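Local coordinates for diol-dehydratase (Roseburia inulinivorans, PDB 5I2A), which acts as a B12-independent diol dehydratase of the glycyl radical enzyme family, probably removing water from 1,2-propanediol by radical chemistry, at residues Lys188-Cys193 with Phe206-Leu211; Pro525-Leu530 with Met539-Gly544; Thr7-Ser12 with Thr308-Gln313; Arg289-Met294 with Asp362-Cys367. One frame throughout, in Å; residues are numbered along the deposited sequence.

Contact 1. Residues Lys188-Cys193 with Phe206-Leu211; sequences KEMENC and FLESIL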
loop_
_atom_site.group_PDB
_atom_site.type_symbol
_atom_site.label_atom_id
_atom_site.label_comp_id
_atom_site.label_asym_id
_atom_site.label_seq_id
_atom_site.Cartn_x
_atom_site.Cartn_y
_atom_site.Cartn_z
ATOM N N LYS A 188 -17.278 -12.357 14.478
ATOM C CA LYS A 188 -18.167 -13.075 13.586
ATOM C C LYS A 188 -17.720 -12.930 12.121
ATOM O O LYS A 188 -17.806 -13.887 11.351
ATOM C CB LYS A 188 -19.605 -12.612 13.737
ATOM C CG LYS A 188 -20.593 -13.599 13.131
ATOM C CD LYS A 188 -21.241 -14.457 14.222
ATOM C CE LYS A 188 -21.722 -15.811 13.698
ATOM N NZ LYS A 188 -20.701 -16.890 13.837
ATOM N N GLU A 189 -17.229 -11.755 11.734
ATOM C CA GLU A 189 -16.744 -11.588 10.359
ATOM C C GLU A 189 -15.455 -12.391 10.137
ATOM O O GLU A 189 -15.232 -12.936 9.058
ATOM C CB GLU A 189 -16.512 -10.113 10.034
ATOM C CG GLU A 189 -16.016 -9.878 8.624
ATOM C CD GLU A 189 -17.033 -10.307 7.577
ATOM O OE1 GLU A 189 -18.247 -10.208 7.850
ATOM O OE2 GLU A 189 -16.619 -10.747 6.492
ATOM N N MET A 190 -14.619 -12.474 11.169
ATOM C CA MET A 190 -13.399 -13.276 11.099
ATOM C C MET A 190 -13.675 -14.730 10.703
ATOM O O MET A 190 -12.874 -15.359 10.004
ATOM C CB MET A 190 -12.674 -13.241 12.434
ATOM C CG MET A 190 -11.950 -11.937 12.701
ATOM S SD MET A 190 -11.130 -12.011 14.301
ATOM C CE MET A 190 -10.047 -10.582 14.187
ATOM N N GLU A 191 -14.823 -15.246 11.142
ATOM C CA GLU A 191 -15.231 -16.612 10.831
ATOM C C GLU A 191 -15.494 -16.832 9.347
ATOM O O GLU A 191 -15.418 -17.959 8.872
ATOM C CB GLU A 191 -16.476 -16.991 11.641
ATOM C CG GLU A 191 -16.163 -17.261 13.096
ATOM C CD GLU A 191 -17.404 -17.353 13.980
ATOM O OE1 GLU A 191 -17.282 -17.096 15.196
ATOM O OE2 GLU A 191 -18.495 -17.678 13.469
ATOM N N ASN A 192 -15.800 -15.763 8.615
ATOM C CA ASN A 192 -15.966 -15.864 7.172
ATOM C C ASN A 192 -14.633 -15.905 6.404
ATOM O O ASN A 192 -14.626 -16.117 5.198
ATOM C CB ASN A 192 -16.803 -14.698 6.639
ATOM C CG ASN A 192 -18.227 -14.702 7.163
ATOM O OD1 ASN A 192 -18.815 -15.755 7.404
ATOM N ND2 ASN A 192 -18.793 -13.510 7.336
ATOM N N CYS A 193 -13.520 -15.675 7.095
ATOM C CA CYS A 193 -12.205 -15.650 6.448
ATOM C C CYS A 193 -11.481 -16.988 6.587
ATOM O O CYS A 193 -11.408 -17.547 7.681
ATOM C CB CYS A 193 -11.334 -14.536 7.041
ATOM S SG CYS A 193 -12.148 -12.933 7.115
ATOM N N PHE A 206 -6.572 -6.085 9.580
ATOM C CA PHE A 206 -7.472 -4.960 9.843
ATOM C C PHE A 206 -8.475 -5.309 10.943
ATOM O O PHE A 206 -8.678 -4.531 11.868
ATOM C CB PHE A 206 -8.205 -4.547 8.564
ATOM C CG PHE A 206 -9.256 -3.503 8.776
ATOM C CD1 PHE A 206 -8.909 -2.200 9.097
ATOM C CD2 PHE A 206 -10.600 -3.824 8.661
ATOM C CE1 PHE A 206 -9.889 -1.236 9.302
ATOM C CE2 PHE A 206 -11.579 -2.864 8.856
ATOM C CZ PHE A 206 -11.223 -1.570 9.183
ATOM N N LEU A 207 -9.081 -6.491 10.847
ATOM C CA LEU A 207 -10.031 -6.940 11.864
ATOM C C LEU A 207 -9.354 -7.076 13.242
ATOM O O LEU A 207 -9.928 -6.667 14.239
ATOM C CB LEU A 207 -10.698 -8.260 11.445
ATOM C CG LEU A 207 -11.581 -8.183 10.183
ATOM C CD1 LEU A 207 -12.211 -9.520 9.818
ATOM C CD2 LEU A 207 -12.673 -7.122 10.338
ATOM N N GLU A 208 -8.137 -7.620 13.303
ATOM C CA GLU A 208 -7.434 -7.717 14.587
ATOM C C GLU A 208 -7.143 -6.334 15.140
ATOM O O GLU A 208 -7.202 -6.121 16.345
ATOM C CB GLU A 208 -6.115 -8.484 14.469
ATOM C CG GLU A 208 -6.234 -9.903 13.953
ATOM C CD GLU A 208 -6.572 -10.910 15.029
ATOM O OE1 GLU A 208 -6.936 -10.501 16.158
ATOM O OE2 GLU A 208 -6.457 -12.124 14.740
ATOM N N SER A 209 -6.804 -5.408 14.247
ATOM C CA SER A 209 -6.549 -4.020 14.621
ATOM C C SER A 209 -7.769 -3.363 15.264
ATOM O O SER A 209 -7.635 -2.566 16.186
ATOM C CB SER A 209 -6.124 -3.205 13.399
ATOM O OG SER A 209 -4.875 -3.660 12.924
ATOM N N ILE A 210 -8.953 -3.688 14.766
ATOM C CA ILE A 210 -10.168 -3.172 15.379
ATOM C C ILE A 210 -10.314 -3.686 16.815
ATOM O O ILE A 210 -10.620 -2.914 17.723
ATOM C CB ILE A 210 -11.413 -3.539 14.572
ATOM C CG1 ILE A 210 -11.393 -2.826 13.213
ATOM C CG2 ILE A 210 -12.684 -3.189 15.363
ATOM C CD1 ILE A 210 -12.578 -3.208 12.269
ATOM N N LEU A 211 -10.080 -4.982 17.021
ATOM C CA LEU A 211 -10.201 -5.570 18.356
ATOM C C LEU A 211 -9.294 -4.836 19.347
ATOM O O LEU A 211 -9.717 -4.431 20.427
ATOM C CB LEU A 211 -9.862 -7.072 18.326
ATOM C CG LEU A 211 -10.831 -7.978 17.559
ATOM C CD1 LEU A 211 -10.418 -9.441 17.675
ATOM C CD2 LEU A 211 -12.266 -7.775 18.038
#
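Met190 and Leu207 lie alongside each other and point in opposite directions. Met190 CG rests 3.8 Å from Leu207 CD1. Beyond CG the methionine chain is fully extended (chi2 -180°), which carries its methyl across to the second helix. There CE sits 3.7 Å from Leu207 CB and 3.7 Å from Leu211 CD1. The Met190 and Glu208 side chains cross at about a right angle, with Met190 CE 3.6 Å from Glu208 CD. The contact belongs to a helical hairpin. A type I turn from Met190 to Cys193 leads into the connection, and helix 200-233 runs back antiparallel to helix 171-190. Leu207 also packs on Val186, one turn earlier on the first helix. Its CD1 is flanked by Glu189 CG at 4.0 Å and, more loosely, by Cys193 SG at 4.4 Å. A bend at chi2 (64°) leads the Glu189 carboxylate away to a salt bridge with Lys203, and the methylene CG is what meets the leucine. Cutting Met190 back to an alanine removes the arm that reaches helix 200-233, and would probably leave a gap between Leu207, Glu208 and Leu211. Met204 also touches Met190 from one turn before Glu208.

Contact 2. Residues Pro525-Leu530 with Met539-Gly544; sequences PFESCL and MSAQEG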
loop_
_atom_site.group_PDB
_atom_site.type_symbol
_atom_site.label_atom_id
_atom_site.label_comp_id
_atom_site.label_asym_id
_atom_site.label_seq_id
_atom_site.Cartn_x
_atom_site.Cartn_y
_atom_site.Cartn_z
ATOM N N PRO A 525 -8.323 2.198 12.388
ATOM C CA PRO A 525 -9.210 1.080 12.708
ATOM C C PRO A 525 -10.360 1.457 13.633
ATOM O O PRO A 525 -11.422 0.875 13.462
ATOM C CB PRO A 525 -8.279 0.058 13.375
ATOM C CG PRO A 525 -7.003 0.776 13.622
ATOM C CD PRO A 525 -6.915 1.912 12.680
ATOM N N PHE A 526 -10.193 2.400 14.559
ATOM C CA PHE A 526 -11.318 2.655 15.463
ATOM C C PHE A 526 -12.440 3.447 14.782
ATOM O O PHE A 526 -13.607 3.045 14.835
ATOM C CB PHE A 526 -10.904 3.370 16.764
ATOM C CG PHE A 526 -12.026 3.401 17.767
ATOM C CD1 PHE A 526 -12.508 2.205 18.302
ATOM C CD2 PHE A 526 -12.656 4.592 18.110
ATOM C CE1 PHE A 526 -13.581 2.194 19.192
ATOM C CE2 PHE A 526 -13.726 4.598 19.011
ATOM C CZ PHE A 526 -14.191 3.393 19.546
ATOM N N GLU A 527 -12.105 4.560 14.141
ATOM C CA GLU A 527 -13.109 5.276 13.352
ATOM C C GLU A 527 -13.759 4.351 12.301
ATOM O O GLU A 527 -14.975 4.374 12.114
ATOM C CB GLU A 527 -12.498 6.498 12.680
ATOM C CG GLU A 527 -13.516 7.422 12.008
ATOM C CD GLU A 527 -13.755 7.098 10.547
ATOM O OE1 GLU A 527 -12.955 6.337 9.960
ATOM O OE2 GLU A 527 -14.745 7.612 9.981
ATOM N N SER A 528 -12.960 3.509 11.653
ATOM C CA SER A 528 -13.492 2.641 10.596
ATOM C C SER A 528 -14.519 1.623 11.103
ATOM O O SER A 528 -15.498 1.334 10.411
ATOM C CB SER A 528 -12.359 1.892 9.871
ATOM O OG SER A 528 -11.523 2.786 9.164
ATOM N N CYS A 529 -14.310 1.087 12.302
ATOM C CA CYS A 529 -15.167 0.003 12.760
ATOM C C CYS A 529 -16.573 0.518 13.044
ATOM O O CYS A 529 -17.517 -0.257 13.082
ATOM C CB CYS A 529 -14.591 -0.693 14.004
ATOM S SG CYS A 529 -14.722 0.165 15.605
ATOM N N LEU A 530 -16.708 1.831 13.204
ATOM C CA LEU A 530 -18.018 2.430 13.436
ATOM C C LEU A 530 -18.643 3.015 12.151
ATOM O O LEU A 530 -19.585 3.808 12.207
ATOM C CB LEU A 530 -17.902 3.500 14.520
ATOM C CG LEU A 530 -17.295 3.028 15.840
ATOM C CD1 LEU A 530 -17.230 4.174 16.830
ATOM C CD2 LEU A 530 -18.116 1.848 16.388
ATOM N N MET A 539 -11.397 -3.508 5.186
ATOM C CA MET A 539 -10.503 -2.376 4.931
ATOM C C MET A 539 -11.001 -1.110 5.617
ATOM O O MET A 539 -12.186 -0.952 5.852
ATOM C CB MET A 539 -10.345 -2.125 3.430
ATOM C CG MET A 539 -11.669 -1.945 2.703
ATOM S SD MET A 539 -11.542 -2.473 0.997
ATOM C CE MET A 539 -11.193 -0.917 0.201
ATOM N N SER A 540 -10.069 -0.219 5.926
ATOM C CA SER A 540 -10.370 1.014 6.611
ATOM C C SER A 540 -11.184 1.964 5.747
ATOM O O SER A 540 -11.245 1.837 4.516
ATOM C CB SER A 540 -9.069 1.703 7.046
ATOM O OG SER A 540 -8.427 2.300 5.943
ATOM N N ALA A 541 -11.804 2.930 6.403
ATOM C CA ALA A 541 -12.562 3.951 5.709
ATOM C C ALA A 541 -11.631 4.773 4.825
ATOM O O ALA A 541 -12.053 5.360 3.829
ATOM C CB ALA A 541 -13.283 4.853 6.717
ATOM N N GLN A 542 -10.359 4.820 5.205
ATOM C CA GLN A 542 -9.389 5.628 4.485
ATOM C C GLN A 542 -8.961 4.935 3.180
ATOM O O GLN A 542 -8.346 5.561 2.324
ATOM C CB GLN A 542 -8.175 5.926 5.371
ATOM C CG GLN A 542 -8.488 6.788 6.612
ATOM C CD GLN A 542 -9.388 6.084 7.617
ATOM O OE1 GLN A 542 -9.180 4.918 7.943
ATOM N NE2 GLN A 542 -10.407 6.789 8.094
ATOM N N GLU A 543 -9.325 3.656 3.037
ATOM C CA GLU A 543 -8.983 2.838 1.866
ATOM C C GLU A 543 -10.147 2.503 0.929
ATOM O O GLU A 543 -9.928 1.907 -0.113
ATOM C CB GLU A 543 -8.361 1.507 2.314
ATOM C CG GLU A 543 -7.016 1.666 2.960
ATOM C CD GLU A 543 -6.609 0.427 3.706
ATOM O OE1 GLU A 543 -7.161 0.176 4.798
ATOM O OE2 GLU A 543 -5.745 -0.303 3.187
ATOM N N GLY A 544 -11.375 2.844 1.308
ATOM C CA GLY A 544 -12.531 2.498 0.496
ATOM C C GLY A 544 -13.558 1.601 1.183
ATOM O O GLY A 544 -14.532 1.185 0.566
#
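The backbones of helix 525-529 and the loop 539-544 come closest at Ser528 and Ala541, whose CA atoms are 5.1 Å apart. Ser528 faces the loop, and its hydroxyl makes the main bond. Ala541 N donates to Ser528 OG at 2.8 Å with an almost straight N-H...O angle of 172°. The same hydroxyl is bonded to Leu524 O, just before the helix. Ala541 CB sits beside this bond, 3.6 Å from Glu527 OE1. A second bond runs side chain to side chain. Gln542 NE2 donates to Glu527 OE1 at 3.2 Å. The carboxylate oxygen lies in the plane of the amide, but the amide nitrogen stands above the carboxylate plane, and the two planes are turned 68° apart. Glu527 is bent at chi2 (-92°), which swings its end toward the loop. Gln542 OE1 accepts from Leu524 N, so both ends of the amide are held. Within the loop, Glu543 OE1 takes Ser540 OG at 2.7 Å and Ser540 N at 3.1 Å, helping to close the turn together with the backbone bond from Glu543 N to Ser540 O. This loop leads into strand 548-556. All the residues that meet here are buried. The Ser528 hydroxyl has two partners and the Gln542 amide has one at each end, which probably fixes the rotation of both groups and holds the loop to the helix by polar contacts.

Contact 3. Residues Thr7-Ser12 with Thr308-Gln313; sequences TPIAKS and TREYAQ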
loop_
_atom_site.group_PDB
_atom_site.type_symbol
_atom_site.label_atom_id
_atom_site.label_comp_id
_atom_site.label_asym_id
_atom_site.label_seq_id
_atom_site.Cartn_x
_atom_site.Cartn_y
_atom_site.Cartn_z
ATOM N N THR A 7 -41.339 23.156 27.689
ATOM C CA THR A 7 -40.950 24.129 28.706
ATOM C C THR A 7 -39.455 23.966 29.003
ATOM O O THR A 7 -38.982 22.850 29.199
ATOM C CB THR A 7 -41.768 23.985 30.020
ATOM O OG1 THR A 7 -41.428 22.761 30.670
ATOM C CG2 THR A 7 -43.257 23.997 29.745
ATOM N N PRO A 8 -38.708 25.080 29.005
ATOM C CA PRO A 8 -37.267 25.069 29.293
ATOM C C PRO A 8 -36.963 24.560 30.700
ATOM O O PRO A 8 -37.635 24.957 31.649
ATOM C CB PRO A 8 -36.863 26.542 29.151
ATOM C CG PRO A 8 -37.889 27.129 28.243
ATOM C CD PRO A 8 -39.172 26.404 28.558
ATOM N N ILE A 9 -35.961 23.695 30.818
ATOM C CA ILE A 9 -35.566 23.115 32.094
ATOM C C ILE A 9 -34.505 23.995 32.756
ATOM O O ILE A 9 -33.699 24.615 32.068
ATOM C CB ILE A 9 -35.045 21.681 31.888
ATOM C CG1 ILE A 9 -36.162 20.804 31.318
ATOM C CG2 ILE A 9 -34.536 21.091 33.171
ATOM C CD1 ILE A 9 -35.673 19.499 30.735
ATOM N N ALA A 10 -34.526 24.081 34.084
ATOM C CA ALA A 10 -33.649 25.002 34.800
ATOM C C ALA A 10 -32.182 24.650 34.615
ATOM O O ALA A 10 -31.828 23.502 34.334
ATOM C CB ALA A 10 -33.997 25.027 36.294
ATOM N N LYS A 11 -31.341 25.659 34.771
ATOM C CA LYS A 11 -29.908 25.514 34.656
ATOM C C LYS A 11 -29.256 25.336 36.027
ATOM O O LYS A 11 -29.437 26.165 36.912
ATOM C CB LYS A 11 -29.317 26.734 33.943
ATOM C CG LYS A 11 -27.783 26.723 33.852
ATOM C CD LYS A 11 -27.269 27.788 32.891
ATOM C CE LYS A 11 -26.519 28.880 33.599
ATOM N NZ LYS A 11 -25.522 29.529 32.707
ATOM N N SER A 12 -28.491 24.262 36.186
ATOM C CA SER A 12 -27.716 24.026 37.403
ATOM C C SER A 12 -26.589 25.043 37.594
ATOM O O SER A 12 -26.002 25.524 36.621
ATOM C CB SER A 12 -27.133 22.613 37.388
ATOM O OG SER A 12 -26.155 22.450 38.400
ATOM N N THR A 308 -34.671 12.560 36.439
ATOM C CA THR A 308 -35.488 13.764 36.302
ATOM C C THR A 308 -35.116 14.562 35.063
ATOM O O THR A 308 -33.996 14.447 34.552
ATOM C CB THR A 308 -35.347 14.695 37.518
ATOM O OG1 THR A 308 -33.985 15.107 37.647
ATOM C CG2 THR A 308 -35.788 13.997 38.801
ATOM N N ARG A 309 -36.047 15.383 34.593
ATOM C CA ARG A 309 -35.755 16.303 33.506
ATOM C C ARG A 309 -34.591 17.226 33.879
ATOM O O ARG A 309 -33.742 17.552 33.046
ATOM C CB ARG A 309 -36.995 17.115 33.147
ATOM C CG ARG A 309 -38.035 16.305 32.375
ATOM C CD ARG A 309 -39.325 17.072 32.174
ATOM N NE ARG A 309 -39.399 17.707 30.860
ATOM C CZ ARG A 309 -39.425 19.018 30.684
ATOM N NH1 ARG A 309 -39.387 19.808 31.739
ATOM N NH2 ARG A 309 -39.499 19.540 29.469
ATOM N N GLU A 310 -34.539 17.622 35.140
ATOM C CA GLU A 310 -33.525 18.568 35.578
ATOM C C GLU A 310 -32.128 17.955 35.492
ATOM O O GLU A 310 -31.176 18.622 35.089
ATOM C CB GLU A 310 -33.800 19.050 37.012
ATOM C CG GLU A 310 -34.937 20.058 37.145
ATOM C CD GLU A 310 -36.283 19.453 36.799
ATOM O OE1 GLU A 310 -37.091 20.123 36.125
ATOM O OE2 GLU A 310 -36.521 18.298 37.192
ATOM N N TYR A 311 -32.000 16.696 35.889
ATOM C CA TYR A 311 -30.696 16.048 35.877
ATOM C C TYR A 311 -30.274 15.719 34.451
ATOM O O TYR A 311 -29.091 15.820 34.110
ATOM C CB TYR A 311 -30.699 14.777 36.724
ATOM C CG TYR A 311 -29.317 14.188 36.893
ATOM C CD1 TYR A 311 -28.302 14.920 37.499
ATOM C CD2 TYR A 311 -29.025 12.906 36.448
ATOM C CE1 TYR A 311 -27.038 14.391 37.667
ATOM C CE2 TYR A 311 -27.760 12.367 36.609
ATOM C CZ TYR A 311 -26.775 13.116 37.214
ATOM O OH TYR A 311 -25.521 12.594 37.362
ATOM N N ALA A 312 -31.245 15.326 33.634
ATOM C CA ALA A 312 -30.999 15.087 32.219
ATOM C C ALA A 312 -30.460 16.348 31.542
ATOM O O ALA A 312 -29.509 16.277 30.771
ATOM C CB ALA A 312 -32.263 14.613 31.524
ATOM N N GLN A 313 -31.065 17.495 31.845
ATOM C CA GLN A 313 -30.626 18.766 31.284
ATOM C C GLN A 313 -29.225 19.081 31.772
ATOM O O GLN A 313 -28.390 19.566 31.011
ATOM C CB GLN A 313 -31.572 19.910 31.658
ATOM C CG GLN A 313 -31.223 21.237 30.982
ATOM C CD GLN A 313 -31.481 21.201 29.472
ATOM O OE1 GLN A 313 -32.599 20.942 29.024
ATOM N NE2 GLN A 313 -30.439 21.444 28.687
HETATM O O HOH W 1 -34.927 22.481 28.465
HETATM O O HOH W 2 -30.390 21.330 34.978
HETATM O O HOH W 3 -36.900 22.688 35.471
#
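The Arg309 guanidinium has Ile9 over one face and Thr7 at its edge. Ile9 CD1 stands 3.8 Å above the plane, over the centre of the group. At the edge, in plane, Thr7 O accepts a weak bond of 3.4 Å from Arg309 NH2. The arginine bends at chi3 (98°), which turns the guanidinium under the isoleucine. Asp5 adds a long, weak ion pair to NH2. Ile9 is the buried centre of the contact. Its CG1 and CD1 mainly meet the arginine, while CG2 packs 3.5 Å from Gln313 CB, one turn along the helix. Glu310 closes the outer side, with its CA 3.6 Å from Ile9 CG2. Three waters tie the extended N-terminal backbone to the helix. One links Ile9 N to Gln313 OE1. Another donates to both Ala10 O and Glu310 O. The third joins Ala10 N to Glu310 OE1. Thr308 is the N-cap of helix 309-323, and its OG1 accepts from Tyr311 N at 3.1 Å. The N-terminal segment crosses over the start of this helix before entering helix 14-22. Ile9 and Ala312 both touch Met366 of helix 362-374. Gln313 NE2 bonds Asp317 OD1 and also the backbone O of Met366. Helix 295-303 packs on Arg309 and Ala312 through Tyr298.

Contact 4. Residues Arg289-Met294 with Asp362-Cys367; sequences RFDQYM and DLSFMC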
loop_
_atom_site.group_PDB
_atom_site.type_symbol
_atom_site.label_atom_id
_atom_site.label_comp_id
_atom_site.label_asym_id
_atom_site.label_seq_id
_atom_site.Cartn_x
_atom_site.Cartn_y
_atom_site.Cartn_z
ATOM N N ARG A 289 -27.484 13.349 14.715
ATOM C CA ARG A 289 -28.856 13.381 15.249
ATOM C C ARG A 289 -28.920 12.895 16.706
ATOM O O ARG A 289 -29.571 11.902 17.024
ATOM C CB ARG A 289 -29.793 12.539 14.379
ATOM C CG ARG A 289 -29.726 12.858 12.889
ATOM C CD ARG A 289 -30.900 12.199 12.166
ATOM N NE ARG A 289 -32.147 12.924 12.398
ATOM C CZ ARG A 289 -33.330 12.537 11.933
ATOM N NH1 ARG A 289 -33.444 11.418 11.214
ATOM N NH2 ARG A 289 -34.402 13.267 12.186
ATOM N N PHE A 290 -28.226 13.621 17.571
ATOM C CA PHE A 290 -28.123 13.332 18.996
ATOM C C PHE A 290 -29.497 13.248 19.662
ATOM O O PHE A 290 -29.699 12.401 20.515
ATOM C CB PHE A 290 -27.245 14.414 19.628
ATOM C CG PHE A 290 -26.993 14.275 21.101
ATOM C CD1 PHE A 290 -27.806 14.927 22.019
ATOM C CD2 PHE A 290 -25.874 13.614 21.566
ATOM C CE1 PHE A 290 -27.531 14.871 23.371
ATOM C CE2 PHE A 290 -25.597 13.550 22.922
ATOM C CZ PHE A 290 -26.432 14.174 23.827
ATOM N N ASP A 291 -30.445 14.092 19.256
ATOM C CA ASP A 291 -31.772 14.018 19.855
ATOM C C ASP A 291 -32.500 12.721 19.477
ATOM O O ASP A 291 -33.370 12.264 20.214
ATOM C CB ASP A 291 -32.629 15.247 19.488
ATOM C CG ASP A 291 -32.937 15.344 17.999
ATOM O OD1 ASP A 291 -32.175 14.796 17.161
ATOM O OD2 ASP A 291 -33.939 16.010 17.674
ATOM N N GLN A 292 -32.138 12.123 18.343
ATOM C CA GLN A 292 -32.746 10.868 17.936
ATOM C C GLN A 292 -32.113 9.653 18.630
ATOM O O GLN A 292 -32.823 8.870 19.248
ATOM C CB GLN A 292 -32.666 10.706 16.412
ATOM C CG GLN A 292 -33.302 11.859 15.658
ATOM C CD GLN A 292 -34.766 12.055 16.036
ATOM O OE1 GLN A 292 -35.583 11.157 15.860
ATOM N NE2 GLN A 292 -35.094 13.231 16.572
ATOM N N TYR A 293 -30.791 9.481 18.552
ATOM C CA TYR A 293 -30.221 8.251 19.096
ATOM C C TYR A 293 -30.079 8.257 20.616
ATOM O O TYR A 293 -30.006 7.197 21.220
ATOM C CB TYR A 293 -28.872 7.897 18.430
ATOM C CG TYR A 293 -27.739 8.914 18.477
ATOM C CD1 TYR A 293 -27.039 9.156 19.651
ATOM C CD2 TYR A 293 -27.331 9.581 17.323
ATOM C CE1 TYR A 293 -25.990 10.057 19.684
ATOM C CE2 TYR A 293 -26.273 10.487 17.349
ATOM C CZ TYR A 293 -25.609 10.718 18.532
ATOM O OH TYR A 293 -24.569 11.612 18.579
ATOM N N MET A 294 -30.077 9.427 21.245
ATOM C CA MET A 294 -30.043 9.470 22.715
ATOM C C MET A 294 -31.434 9.253 23.330
ATOM O O MET A 294 -31.553 8.917 24.513
ATOM C CB MET A 294 -29.477 10.805 23.214
ATOM C CG MET A 294 -28.020 11.070 22.815
ATOM S SD MET A 294 -26.897 9.843 23.489
ATOM C CE MET A 294 -26.688 10.431 25.171
ATOM N N ASP A 362 -38.484 15.355 23.258
ATOM C CA ASP A 362 -38.037 16.134 24.406
ATOM C C ASP A 362 -36.571 16.574 24.297
ATOM O O ASP A 362 -36.225 17.693 24.673
ATOM C CB ASP A 362 -38.230 15.345 25.704
ATOM C CG ASP A 362 -39.621 15.537 26.311
ATOM O OD1 ASP A 362 -40.229 16.609 26.111
ATOM O OD2 ASP A 362 -40.093 14.621 27.003
ATOM N N LEU A 363 -35.713 15.691 23.798
ATOM C CA LEU A 363 -34.295 16.027 23.696
ATOM C C LEU A 363 -34.057 17.115 22.648
ATOM O O LEU A 363 -33.124 17.901 22.789
ATOM C CB LEU A 363 -33.457 14.781 23.375
ATOM C CG LEU A 363 -33.377 13.732 24.485
ATOM C CD1 LEU A 363 -32.411 12.619 24.120
ATOM C CD2 LEU A 363 -32.946 14.369 25.800
ATOM N N SER A 364 -34.890 17.161 21.608
ATOM C CA SER A 364 -34.777 18.208 20.592
ATOM C C SER A 364 -34.779 19.602 21.258
ATOM O O SER A 364 -33.922 20.446 20.970
ATOM C CB SER A 364 -35.916 18.119 19.561
ATOM O OG SER A 364 -36.084 16.809 19.057
ATOM N N PHE A 365 -35.731 19.831 22.159
ATOM C CA PHE A 365 -35.800 21.101 22.888
ATOM C C PHE A 365 -34.646 21.240 23.877
ATOM O O PHE A 365 -34.083 22.318 24.030
ATOM C CB PHE A 365 -37.146 21.240 23.619
ATOM C CG PHE A 365 -38.328 21.339 22.692
ATOM C CD1 PHE A 365 -38.741 22.561 22.194
ATOM C CD2 PHE A 365 -39.007 20.209 22.298
ATOM C CE1 PHE A 365 -39.814 22.644 21.331
ATOM C CE2 PHE A 365 -40.081 20.293 21.436
ATOM C CZ PHE A 365 -40.478 21.507 20.945
ATOM N N MET A 366 -34.279 20.150 24.542
ATOM C CA MET A 366 -33.256 20.237 25.581
ATOM C C MET A 366 -31.870 20.548 25.006
ATOM O O MET A 366 -31.055 21.179 25.673
ATOM C CB MET A 366 -33.238 18.955 26.404
ATOM C CG MET A 366 -34.539 18.806 27.232
ATOM S SD MET A 366 -34.855 17.157 27.883
ATOM C CE MET A 366 -33.480 17.044 29.005
ATOM N N CYS A 367 -31.623 20.138 23.762
ATOM C CA CYS A 367 -30.373 20.483 23.080
ATOM C C CYS A 367 -30.302 21.989 22.814
ATOM O O CYS A 367 -29.265 22.618 22.989
ATOM C CB CYS A 367 -30.242 19.689 21.776
ATOM S SG CYS A 367 -29.961 17.914 22.027
#
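Asp291 and Ser364 join the short helix 290-293 to the start of helix 362-374, beside the end of strand 346-350. Ser364 OG donates to Asp291 OD2 at 2.7 Å, and OD2 accepts with its anti lone pair, the one turned away from the other carboxylate oxygen. OD2 has further donors: Gly350 N, at the end of the strand, and a weak bond from Gln292 NE2, whose stronger partner is Ala359 O. The aspartate CG is tucked between its own backbone N and carbonyl carbon (chi1 65°), which directs OD2 to Ser364. Asp291 CB points toward the other helix, 3.6 Å from Ser364 N. Ser364 OG is also bonded to Asn361 N, just before its helix. Replacing Asp291 by an alanine takes the carboxylate away and is likely to leave the Ser364 hydroxyl and Gly350 N without their shared acceptor. The rest of the contact is apolar: Leu363 CD1 packs 3.6 Å from Met294 CB. Cys367 SG comes to the edge of the Phe290 ring, 3.7 Å from CD1 and 75° off the ring normal. This is a sulfur-aromatic contact made edge-on. One face of the ring is taken by Met294 CG, 3.4 Å above its centre, and Phe269 meets Phe290 edge-to-face. Cys367 and Asp291 both touch Val349 of the strand. Helix 362-374 connects strand 346-350 to its parallel neighbour 380-385, the topology of a beta-alpha-beta crossover. That is consistent with the alpha/beta barrel of glycyl radical enzymes.

In the fold
The four contacts form two pairs within the pyruvate formate lyase-like region, contacts 2 and 4 being the more buried members. Contacts 1 and 2 have centres 13 Å apart and touch: Ile210 and Phe206 of helix 200-233 pack on helix 525-529, and Phe206 also reaches the loop 539-544. Contacts 3 and 4, likewise 13 Å apart, meet through Met366 of helix 362-374. Their segments alternate along the chain, so the N-terminus, helix 290-293, helix 309-323 and helix 362-374 are tied together. The pairs lie well apart, with contacts 1 and 3 about 43 Å centre to centre. Contact 1 falls between the two segments of contact 3 in sequence, and contact 2 comes last.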